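Local coordinates for minor fimbrium subunit Mfa5 (Porphyromonas gingivalis ATCC 33277, PDB 6TO1), which serves as an accessory subunit of the minor fimbriae, filaments that mediate biofilm formation and adhesion to host cells and other bacteria, at residues Asp93-Val99 with Ala110-Lys116; Gly420-Lys424 with Tyr469-Asp474; Asp494-Thr500 with Arg523-Leu528. One frame throughout, in Å; residues are numbered along the deposited sequence.

Interaction 1 (Asp93-Val99 with Ala110-Lys116)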
loop_
_atom_site.group_PDB
_atom_site.type_symbol
_atom_site.label_atom_id
_atom_site.label_comp_id
_atom_site.label_asym_id
_atom_site.label_seq_id
_atom_site.Cartn_x
_atom_site.Cartn_y
_atom_site.Cartn_z
ATOM N N ASP A 93 8.882 -8.663 9.731
ATOM C CA ASP A 93 10.188 -8.865 10.333
ATOM C C ASP A 93 9.979 -9.031 11.834
ATOM O O ASP A 93 9.002 -8.552 12.411
ATOM C CB ASP A 93 11.130 -7.700 10.054
ATOM C CG ASP A 93 12.602 -8.065 10.235
ATOM O OD1 ASP A 93 12.951 -9.260 10.334
ATOM O OD2 ASP A 93 13.406 -7.124 10.304
ATOM N N LYS A 94 10.951 -9.669 12.462
ATOM C CA LYS A 94 10.885 -9.946 13.886
ATOM C C LYS A 94 12.316 -10.067 14.376
ATOM O O LYS A 94 13.154 -10.648 13.691
ATOM C CB LYS A 94 10.086 -11.220 14.154
ATOM C CG LYS A 94 9.983 -11.612 15.635
ATOM C CD LYS A 94 9.180 -12.889 15.807
ATOM C CE LYS A 94 9.226 -13.355 17.262
ATOM N NZ LYS A 94 8.839 -14.782 17.362
ATOM N N TYR A 95 12.587 -9.515 15.554
ATOM C CA TYR A 95 13.923 -9.648 16.110
ATOM C C TYR A 95 13.875 -9.454 17.617
ATOM O O TYR A 95 12.987 -8.782 18.156
ATOM C CB TYR A 95 14.891 -8.645 15.475
ATOM C CG TYR A 95 14.270 -7.276 15.274
ATOM C CD1 TYR A 95 14.266 -6.342 16.294
ATOM C CD2 TYR A 95 13.677 -6.930 14.060
ATOM C CE1 TYR A 95 13.689 -5.097 16.123
ATOM C CE2 TYR A 95 13.118 -5.681 13.878
ATOM C CZ TYR A 95 13.129 -4.768 14.914
ATOM O OH TYR A 95 12.576 -3.517 14.754
ATOM N N ALA A 96 14.879 -10.032 18.281
ATOM C CA ALA A 96 15.036 -9.941 19.729
ATOM C C ALA A 96 16.288 -9.127 20.019
ATOM O O ALA A 96 17.382 -9.503 19.591
ATOM C CB ALA A 96 15.144 -11.329 20.358
ATOM N N VAL A 97 16.138 -8.036 20.761
ATOM C CA VAL A 97 17.265 -7.167 21.082
ATOM C C VAL A 97 17.634 -7.400 22.554
ATOM O O VAL A 97 16.793 -7.192 23.435
ATOM C CB VAL A 97 16.946 -5.684 20.824
ATOM C CG1 VAL A 97 18.174 -4.822 21.135
ATOM C CG2 VAL A 97 16.480 -5.478 19.366
ATOM N N PRO A 98 18.858 -7.813 22.849
ATOM C CA PRO A 98 19.245 -7.972 24.260
ATOM C C PRO A 98 19.126 -6.644 24.984
ATOM O O PRO A 98 19.503 -5.594 24.460
ATOM C CB PRO A 98 20.698 -8.451 24.184
ATOM C CG PRO A 98 20.891 -8.930 22.758
ATOM C CD PRO A 98 19.959 -8.122 21.923
ATOM N N VAL A 99 18.611 -6.699 26.208
ATOM C CA VAL A 99 18.435 -5.507 27.024
ATOM C C VAL A 99 19.788 -5.187 27.648
ATOM O O VAL A 99 20.380 -6.027 28.333
ATOM C CB VAL A 99 17.348 -5.727 28.077
ATOM C CG1 VAL A 99 17.185 -4.498 28.966
ATOM C CG2 VAL A 99 16.014 -6.053 27.383
ATOM N N ALA A 110 17.247 -10.872 29.488
ATOM C CA ALA A 110 16.072 -10.148 29.036
ATOM C C ALA A 110 16.291 -9.677 27.606
ATOM O O ALA A 110 17.385 -9.241 27.244
ATOM C CB ALA A 110 15.767 -8.949 29.934
ATOM N N TRP A 111 15.231 -9.748 26.812
ATOM C CA TRP A 111 15.280 -9.320 25.419
ATOM C C TRP A 111 13.993 -8.583 25.106
ATOM O O TRP A 111 12.917 -8.944 25.588
ATOM C CB TRP A 111 15.431 -10.511 24.453
ATOM C CG TRP A 111 16.685 -11.312 24.642
ATOM C CD1 TRP A 111 17.841 -11.213 23.920
ATOM C CD2 TRP A 111 16.901 -12.362 25.604
ATOM N NE1 TRP A 111 18.763 -12.118 24.386
ATOM C CE2 TRP A 111 18.206 -12.832 25.419
ATOM C CE3 TRP A 111 16.116 -12.934 26.604
ATOM C CZ2 TRP A 111 18.745 -13.849 26.201
ATOM C CZ3 TRP A 111 16.654 -13.934 27.372
ATOM C CH2 TRP A 111 17.946 -14.382 27.163
ATOM N N ASP A 112 14.106 -7.563 24.262
ATOM C CA ASP A 112 12.934 -6.863 23.755
ATOM C C ASP A 112 12.638 -7.401 22.357
ATOM O O ASP A 112 13.467 -7.281 21.454
ATOM C CB ASP A 112 13.161 -5.357 23.730
ATOM C CG ASP A 112 13.080 -4.730 25.114
ATOM O OD1 ASP A 112 12.199 -5.108 25.908
ATOM O OD2 ASP A 112 13.916 -3.852 25.382
ATOM N N VAL A 113 11.475 -8.005 22.192
ATOM C CA VAL A 113 11.104 -8.669 20.947
ATOM C C VAL A 113 10.159 -7.749 20.188
ATOM O O VAL A 113 9.127 -7.338 20.719
ATOM C CB VAL A 113 10.447 -10.031 21.226
ATOM C CG1 VAL A 113 9.939 -10.659 19.934
ATOM C CG2 VAL A 113 11.436 -10.961 21.938
ATOM N N THR A 114 10.494 -7.447 18.948
ATOM C CA THR A 114 9.655 -6.595 18.116
ATOM C C THR A 114 9.172 -7.426 16.937
ATOM O O THR A 114 9.970 -8.143 16.336
ATOM C CB THR A 114 10.411 -5.379 17.598
ATOM O OG1 THR A 114 10.671 -4.466 18.668
ATOM C CG2 THR A 114 9.552 -4.650 16.522
ATOM N N LEU A 115 7.873 -7.354 16.644
ATOM C CA LEU A 115 7.285 -7.853 15.406
ATOM C C LEU A 115 6.852 -6.642 14.595
ATOM O O LEU A 115 6.200 -5.734 15.131
ATOM C CB LEU A 115 6.088 -8.763 15.675
ATOM C CG LEU A 115 6.454 -10.166 16.165
ATOM C CD1 LEU A 115 6.760 -10.041 17.668
ATOM C CD2 LEU A 115 5.349 -11.134 15.879
ATOM N N LYS A 116 7.227 -6.623 13.321
ATOM C CA LYS A 116 7.077 -5.435 12.492
ATOM C C LYS A 116 6.473 -5.817 11.149
ATOM O O LYS A 116 6.882 -6.806 10.527
ATOM C CB LYS A 116 8.421 -4.767 12.280
ATOM C CG LYS A 116 8.389 -3.505 11.429
ATOM C CD LYS A 116 9.807 -3.082 11.031
ATOM C CE LYS A 116 10.557 -2.401 12.155
ATOM N NZ LYS A 116 11.964 -2.066 11.766
HETATM O O HOH W 1 13.138 -4.484 10.114
#

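Interaction 2 (Gly420-Lys424 with Tyr469-Asp474)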
loop_
_atom_site.group_PDB
_atom_site.type_symbol
_atom_site.label_atom_id
_atom_site.label_comp_id
_atom_site.label_asym_id
_atom_site.label_seq_id
_atom_site.Cartn_x
_atom_site.Cartn_y
_atom_site.Cartn_z
ATOM N N GLY A 420 10.507 -21.821 27.941
ATOM C CA GLY A 420 11.662 -21.252 28.578
ATOM C C GLY A 420 11.631 -19.752 28.712
ATOM O O GLY A 420 12.473 -19.201 29.426
ATOM N N PHE A 421 10.685 -19.076 28.070
ATOM C CA PHE A 421 10.603 -17.618 28.104
ATOM C C PHE A 421 9.222 -17.163 28.536
ATOM O O PHE A 421 8.209 -17.774 28.193
ATOM C CB PHE A 421 10.998 -17.058 26.725
ATOM C CG PHE A 421 12.379 -17.446 26.341
ATOM C CD1 PHE A 421 13.467 -16.709 26.783
ATOM C CD2 PHE A 421 12.602 -18.607 25.628
ATOM C CE1 PHE A 421 14.745 -17.107 26.496
ATOM C CE2 PHE A 421 13.882 -19.015 25.330
ATOM C CZ PHE A 421 14.958 -18.260 25.749
ATOM N N ILE A 422 9.200 -16.106 29.337
ATOM C CA ILE A 422 7.956 -15.506 29.794
ATOM C C ILE A 422 7.953 -14.030 29.437
ATOM O O ILE A 422 9.005 -13.396 29.311
ATOM C CB ILE A 422 7.774 -15.714 31.301
ATOM C CG1 ILE A 422 8.904 -15.045 32.056
ATOM C CG2 ILE A 422 7.783 -17.206 31.645
ATOM C CD1 ILE A 422 8.849 -15.332 33.566
ATOM N N VAL A 423 6.759 -13.503 29.234
ATOM C CA VAL A 423 6.579 -12.127 28.817
ATOM C C VAL A 423 6.425 -11.280 30.066
ATOM O O VAL A 423 5.578 -11.558 30.918
ATOM C CB VAL A 423 5.366 -11.972 27.888
ATOM C CG1 VAL A 423 5.263 -10.521 27.438
ATOM C CG2 VAL A 423 5.489 -12.869 26.677
ATOM N N LYS A 424 7.258 -10.256 30.179
ATOM C CA LYS A 424 7.225 -9.374 31.336
ATOM C C LYS A 424 5.821 -8.828 31.534
ATOM O O LYS A 424 5.182 -8.367 30.587
ATOM C CB LYS A 424 8.233 -8.245 31.124
ATOM C CG LYS A 424 8.339 -7.255 32.287
ATOM C CD LYS A 424 9.410 -6.220 32.008
ATOM C CE LYS A 424 9.545 -5.194 33.143
ATOM N NZ LYS A 424 9.970 -5.839 34.406
ATOM N N TYR A 469 7.552 -6.258 23.110
ATOM C CA TYR A 469 7.361 -6.782 24.458
ATOM C C TYR A 469 8.685 -7.339 24.952
ATOM O O TYR A 469 9.513 -7.799 24.164
ATOM C CB TYR A 469 6.267 -7.872 24.498
ATOM C CG TYR A 469 6.483 -9.062 23.586
ATOM C CD1 TYR A 469 7.142 -10.198 24.039
ATOM C CD2 TYR A 469 6.020 -9.066 22.261
ATOM C CE1 TYR A 469 7.348 -11.300 23.213
ATOM C CE2 TYR A 469 6.232 -10.182 21.425
ATOM C CZ TYR A 469 6.881 -11.294 21.905
ATOM O OH TYR A 469 7.091 -12.410 21.114
ATOM N N ARG A 470 8.871 -7.314 26.270
ATOM C CA ARG A 470 10.065 -7.865 26.897
ATOM C C ARG A 470 9.818 -9.296 27.358
ATOM O O ARG A 470 8.752 -9.613 27.904
ATOM C CB ARG A 470 10.502 -7.014 28.089
ATOM C CG ARG A 470 11.827 -7.442 28.696
ATOM C CD ARG A 470 12.475 -6.342 29.548
ATOM N NE ARG A 470 12.914 -5.229 28.714
ATOM C CZ ARG A 470 13.639 -4.204 29.147
ATOM N NH1 ARG A 470 14.033 -4.147 30.419
ATOM N NH2 ARG A 470 13.990 -3.252 28.300
ATOM N N ILE A 471 10.794 -10.157 27.098
ATOM C CA ILE A 471 10.773 -11.530 27.587
ATOM C C ILE A 471 11.929 -11.727 28.563
ATOM O O ILE A 471 13.004 -11.134 28.425
ATOM C CB ILE A 471 10.856 -12.614 26.486
ATOM C CG1 ILE A 471 12.125 -12.478 25.665
ATOM C CG2 ILE A 471 9.619 -12.590 25.606
ATOM C CD1 ILE A 471 12.292 -13.577 24.618
ATOM N N TYR A 472 11.708 -12.618 29.520
ATOM C CA TYR A 472 12.756 -13.078 30.410
ATOM C C TYR A 472 12.953 -14.575 30.227
ATOM O O TYR A 472 11.989 -15.317 30.017
ATOM C CB TYR A 472 12.393 -12.845 31.881
ATOM C CG TYR A 472 12.307 -11.419 32.320
ATOM C CD1 TYR A 472 13.380 -10.563 32.182
ATOM C CD2 TYR A 472 11.143 -10.932 32.896
ATOM C CE1 TYR A 472 13.296 -9.245 32.609
ATOM C CE2 TYR A 472 11.052 -9.607 33.318
ATOM C CZ TYR A 472 12.135 -8.779 33.173
ATOM O OH TYR A 472 12.072 -7.464 33.583
ATOM N N ALA A 473 14.192 -15.025 30.378
ATOM C CA ALA A 473 14.453 -16.462 30.498
ATOM C C ALA A 473 14.036 -16.971 31.882
ATOM O O ALA A 473 14.309 -16.327 32.898
ATOM C CB ALA A 473 15.926 -16.764 30.268
ATOM N N ASP A 474 13.356 -18.125 31.906
ATOM C CA ASP A 474 12.943 -18.832 33.129
ATOM C C ASP A 474 14.006 -19.900 33.393
ATOM O O ASP A 474 13.994 -20.982 32.790
ATOM C CB ASP A 474 11.548 -19.414 32.934
ATOM C CG ASP A 474 11.054 -20.217 34.110
ATOM O OD1 ASP A 474 11.838 -20.550 35.015
ATOM O OD2 ASP A 474 9.853 -20.526 34.103
#

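Interaction 3 (Asp494-Thr500 with Arg523-Leu528)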
loop_
_atom_site.group_PDB
_atom_site.type_symbol
_atom_site.label_atom_id
_atom_site.label_comp_id
_atom_site.label_asym_id
_atom_site.label_seq_id
_atom_site.Cartn_x
_atom_site.Cartn_y
_atom_site.Cartn_z
ATOM N N ASP A 494 21.766 -14.722 18.778
ATOM C CA ASP A 494 22.734 -15.788 19.065
ATOM C C ASP A 494 22.430 -16.983 18.184
ATOM O O ASP A 494 21.507 -17.747 18.470
ATOM C CB ASP A 494 22.696 -16.164 20.550
ATOM C CG ASP A 494 22.941 -14.979 21.430
ATOM O OD1 ASP A 494 22.107 -14.693 22.323
ATOM O OD2 ASP A 494 23.955 -14.292 21.201
ATOM N N LEU A 495 23.209 -17.153 17.114
ATOM C CA LEU A 495 23.017 -18.309 16.256
ATOM C C LEU A 495 23.092 -19.600 17.059
ATOM O O LEU A 495 23.960 -19.767 17.913
ATOM C CB LEU A 495 24.078 -18.336 15.161
ATOM C CG LEU A 495 24.142 -17.074 14.309
ATOM C CD1 LEU A 495 25.300 -17.168 13.332
ATOM C CD2 LEU A 495 22.825 -16.896 13.580
ATOM N N GLY A 496 22.191 -20.530 16.760
ATOM C CA GLY A 496 22.139 -21.793 17.464
ATOM C C GLY A 496 21.477 -21.761 18.829
ATOM O O GLY A 496 21.501 -22.771 19.535
ATOM N N GLY A 497 20.887 -20.644 19.224
ATOM C CA GLY A 497 20.283 -20.521 20.532
ATOM C C GLY A 497 18.888 -21.103 20.587
ATOM O O GLY A 497 18.419 -21.811 19.684
ATOM N N PHE A 498 18.222 -20.797 21.691
ATOM C CA PHE A 498 16.844 -21.180 21.905
ATOM C C PHE A 498 15.938 -20.252 21.119
ATOM O O PHE A 498 16.194 -19.046 21.065
ATOM C CB PHE A 498 16.485 -21.051 23.373
ATOM C CG PHE A 498 17.209 -22.025 24.277
ATOM C CD1 PHE A 498 17.270 -23.360 23.952
ATOM C CD2 PHE A 498 17.760 -21.592 25.475
ATOM C CE1 PHE A 498 17.900 -24.257 24.771
ATOM C CE2 PHE A 498 18.390 -22.486 26.328
ATOM C CZ PHE A 498 18.466 -23.824 25.969
ATOM N N ASP A 499 14.850 -20.803 20.587
ATOM C CA ASP A 499 13.794 -19.966 20.023
ATOM C C ASP A 499 13.208 -19.036 21.086
ATOM O O ASP A 499 12.918 -19.467 22.205
ATOM C CB ASP A 499 12.650 -20.819 19.498
ATOM C CG ASP A 499 12.885 -21.334 18.083
ATOM O OD1 ASP A 499 13.167 -20.522 17.180
ATOM O OD2 ASP A 499 12.759 -22.554 17.896
ATOM N N THR A 500 12.945 -17.783 20.704
ATOM C CA THR A 500 12.054 -16.949 21.505
ATOM C C THR A 500 10.589 -17.195 21.157
ATOM O O THR A 500 9.702 -17.015 22.007
ATOM C CB THR A 500 12.367 -15.467 21.321
ATOM O OG1 THR A 500 12.173 -15.106 19.952
ATOM C CG2 THR A 500 13.802 -15.137 21.690
ATOM N N ARG A 523 12.521 -16.089 13.004
ATOM C CA ARG A 523 12.587 -16.741 14.313
ATOM C C ARG A 523 13.841 -16.315 15.063
ATOM O O ARG A 523 14.930 -16.854 14.800
ATOM C CB ARG A 523 12.565 -18.259 14.129
ATOM C CG ARG A 523 11.247 -18.820 13.568
ATOM C CD ARG A 523 10.335 -19.328 14.672
ATOM N NE ARG A 523 10.857 -20.557 15.289
ATOM C CZ ARG A 523 10.708 -21.774 14.776
ATOM N NH1 ARG A 523 10.041 -21.938 13.647
ATOM N NH2 ARG A 523 11.228 -22.827 15.386
ATOM N N PRO A 524 13.738 -15.382 16.013
ATOM C CA PRO A 524 14.909 -15.013 16.812
ATOM C C PRO A 524 15.410 -16.171 17.669
ATOM O O PRO A 524 14.638 -17.018 18.143
ATOM C CB PRO A 524 14.397 -13.857 17.687
ATOM C CG PRO A 524 13.141 -13.356 17.006
ATOM C CD PRO A 524 12.546 -14.600 16.399
ATOM N N THR A 525 16.714 -16.187 17.893
ATOM C CA THR A 525 17.312 -17.214 18.738
ATOM C C THR A 525 18.259 -16.552 19.722
ATOM O O THR A 525 18.973 -15.619 19.360
ATOM C CB THR A 525 18.076 -18.267 17.918
ATOM O OG1 THR A 525 19.130 -17.653 17.168
ATOM C CG2 THR A 525 17.160 -18.990 16.972
ATOM N N VAL A 526 18.288 -17.060 20.965
ATOM C CA VAL A 526 19.017 -16.388 22.028
ATOM C C VAL A 526 19.706 -17.432 22.905
ATOM O O VAL A 526 19.221 -18.559 23.074
ATOM C CB VAL A 526 18.125 -15.483 22.912
ATOM C CG1 VAL A 526 17.444 -14.397 22.080
ATOM C CG2 VAL A 526 17.102 -16.281 23.642
ATOM N N LYS A 527 20.846 -17.034 23.451
ATOM C CA LYS A 527 21.533 -17.775 24.516
ATOM C C LYS A 527 21.572 -16.927 25.783
ATOM O O LYS A 527 21.807 -15.713 25.730
ATOM C CB LYS A 527 22.950 -18.158 24.074
ATOM C CG LYS A 527 22.976 -19.098 22.883
ATOM C CD LYS A 527 24.394 -19.327 22.324
ATOM C CE LYS A 527 24.319 -20.170 21.049
ATOM N NZ LYS A 527 25.625 -20.364 20.388
ATOM N N LEU A 528 21.311 -17.571 26.919
ATOM C CA LEU A 528 21.322 -16.873 28.196
ATOM C C LEU A 528 22.711 -16.305 28.475
ATOM O O LEU A 528 23.731 -16.893 28.108
ATOM C CB LEU A 528 20.919 -17.831 29.322
ATOM C CG LEU A 528 19.433 -17.936 29.613
ATOM C CD1 LEU A 528 18.739 -18.455 28.368
ATOM C CD2 LEU A 528 19.213 -18.881 30.758
HETATM O O HOH W 2 12.122 -17.813 17.561
#

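Interaction 1 (Asp93-Val99 with Ala110-Lys116)
The amide of Asp112 meets the carbonyl oxygen of Val97 with an N to O distance of 2.8 Å, and Val97 N answers to Asp112 O, so this pair is joined in both directions. The same exchange recurs at Tyr95 with Thr114 and at Asp93 with Lys116, while Val99 N adds one more bond to Ala110 O beyond the end of strand 90-98. In the non-hydrogen-bonded pairs between, CA-H groups approach carbonyls, as where Lys94 CA stands 3.2 Å from Thr114 O.

On one face, Tyr95 and Thr114 lie side by side. A chi1 of 41° puts the tyrosine CG between backbone N and carbonyl carbon and swings the ring toward the partner strand, bringing CE1 to 3.6 Å from Thr114 CB. Thr114 OG1 turns to Thr468 of the adjoining strand. Lys116 runs straight until a bend at chi3 (-77°) carries NZ to the edge of the Tyr95 ring, where it makes a weak 3.4 Å bond with Tyr95 OH. A water accepts from Lys116 NZ and donates to Asp93 OD2, linking two opposite charges that do not touch directly.

The other face is largely apolar. Lys94, fully extended, lies alongside Leu115 with its CG 3.9 Å from Leu115 CG, and its CE reaches Val113 CG1. Pro98 crosses Trp111, with Pro98 CA 3.5 Å from Trp111 CD1, and Ala96 CB rests near Trp111 CB. The straight course of Lys94 delivers NZ to Asn501, to which it is covalently joined. The arrangement is an antiparallel beta hairpin forming one edge of a larger sheet, with the lysine of the protein's intramolecular isopeptide bond set on the hairpin face that carries Ala96, Val113 and Leu115, all buried.

Interaction 2 (Gly420-Lys424 with Tyr469-Asp474)
Lys424 reaches across to Tyr472 and Arg470 at the end of an antiparallel strand pair, in which the short strand 421-423 lies along the much longer strand 463-473, which also pairs with strand 110-119 in the same antiparallel sheet. Its CB sits 3.5 Å from Arg470 O, the carbonyl that also accepts the Lys424 amide. CG comes next, 3.7 Å from Tyr472 CE2 and oblique to the ring. CD and CE then pass beside the phenol oxygen, with CD 3.3 Å from Tyr472 OH. A final turn at chi4 (63°) brings NZ into the ring plane at the phenol edge, where it donates to Tyr472 OH over 2.8 Å. Neither tip depends on this bond alone: Lys424 NZ has a salt bridge with Glu106, and Tyr472 OH is hydrogen-bonded to Asp104, so the loop joining strands 90-98 and 110-119, which holds both acidic residues, is drawn into the same polar cluster. Arg470 joins in by pairing with Asp104 and Asp112.

The opposite face is mostly apolar. Phe421 CD1 touches Ile471 CD1, and its CE1 approaches Ala473 CB. The Val423 and Tyr469 side chains cross at about a right angle, Val423 CG1 3.9 Å from Tyr469 CD1.

At the far end Asp474 N makes a nearly straight bond (173°) to Gly420 O, while Asp474 OD1 caps Tyr477 N at the start of helix 475-480.

Interaction 3 (Asp494-Thr500 with Arg523-Leu528)
A type II beta turn, Asp494 to Gly497, leads into a two-stranded antiparallel ribbon in which Phe498-Asp499 pairs with Thr525-Val526. Phe498 and Val526 exchange two backbone bonds, and Thr500 N continues the ladder to Pro524 O.

The turn is fastened to the second strand mainly through Asp494. Its carbonyl oxygen accepts from Gly497 N, the bond that closes the turn, and from Thr525 OG1 at 2.7 Å, the two donors arriving from opposite faces of the carbonyl plane. A chi1 of 60° holds the threonine hydroxyl between its own backbone N and carbonyl carbon, where it can reach that oxygen. Asp494 N donates in turn to Thr525 O. The carboxylate is used as well: Lys527 N points almost straight (173°) at Asp494 OD1, 2.9 Å away and on its anti side though somewhat out of the carboxylate plane. Farther out, the extended Lys527 side chain gives Leu495 O a weak bond from NZ.

At the other end Arg523 approaches Asp499 side-on, NE toward OD1 and NH2 toward OD2, each 3.0 Å away. The carboxylate plane is turned 45° from the guanidinium plane, and both nitrogens come from above the carboxylate rather than within its plane. Asn486 also bonds Asp499 OD1. The side chains of Thr500 and Val526 cross at about a right angle, Thr500 CG2 lying 3.7 Å from Val526 CG1, and Phe498 makes an edge-to-face pair with Trp630.

The ribbon itself is very short, so the side-chain bonds to backbone and the ion pair probably add much to what the few backbone bonds supply. A guanidinium and an amide donor at one carboxylate would be expected to stabilise Asp499 in its ionised form.

Overall arrangement
The three contacts lie close together in the beta domain at the middle of this elongated molecule: the centre of interaction 1 is about 11 Å from those of interactions 2 and 3, which are about 13 Å apart. Interactions 1 and 2 belong to one sheet, where strands 110-119 and 463-473 are neighbours. Interaction 3 packs against that sheet, setting Pro524 on Lys94 and Ala96, and Val526 between Trp111 and Phe421. Along the chain they follow in the order 1, 2, 3, with the magnesium-bearing von Willebrand factor A domain inserted between the first two. The Lys94–Asn501 isopeptide therefore ties together chain regions flanking that insertion.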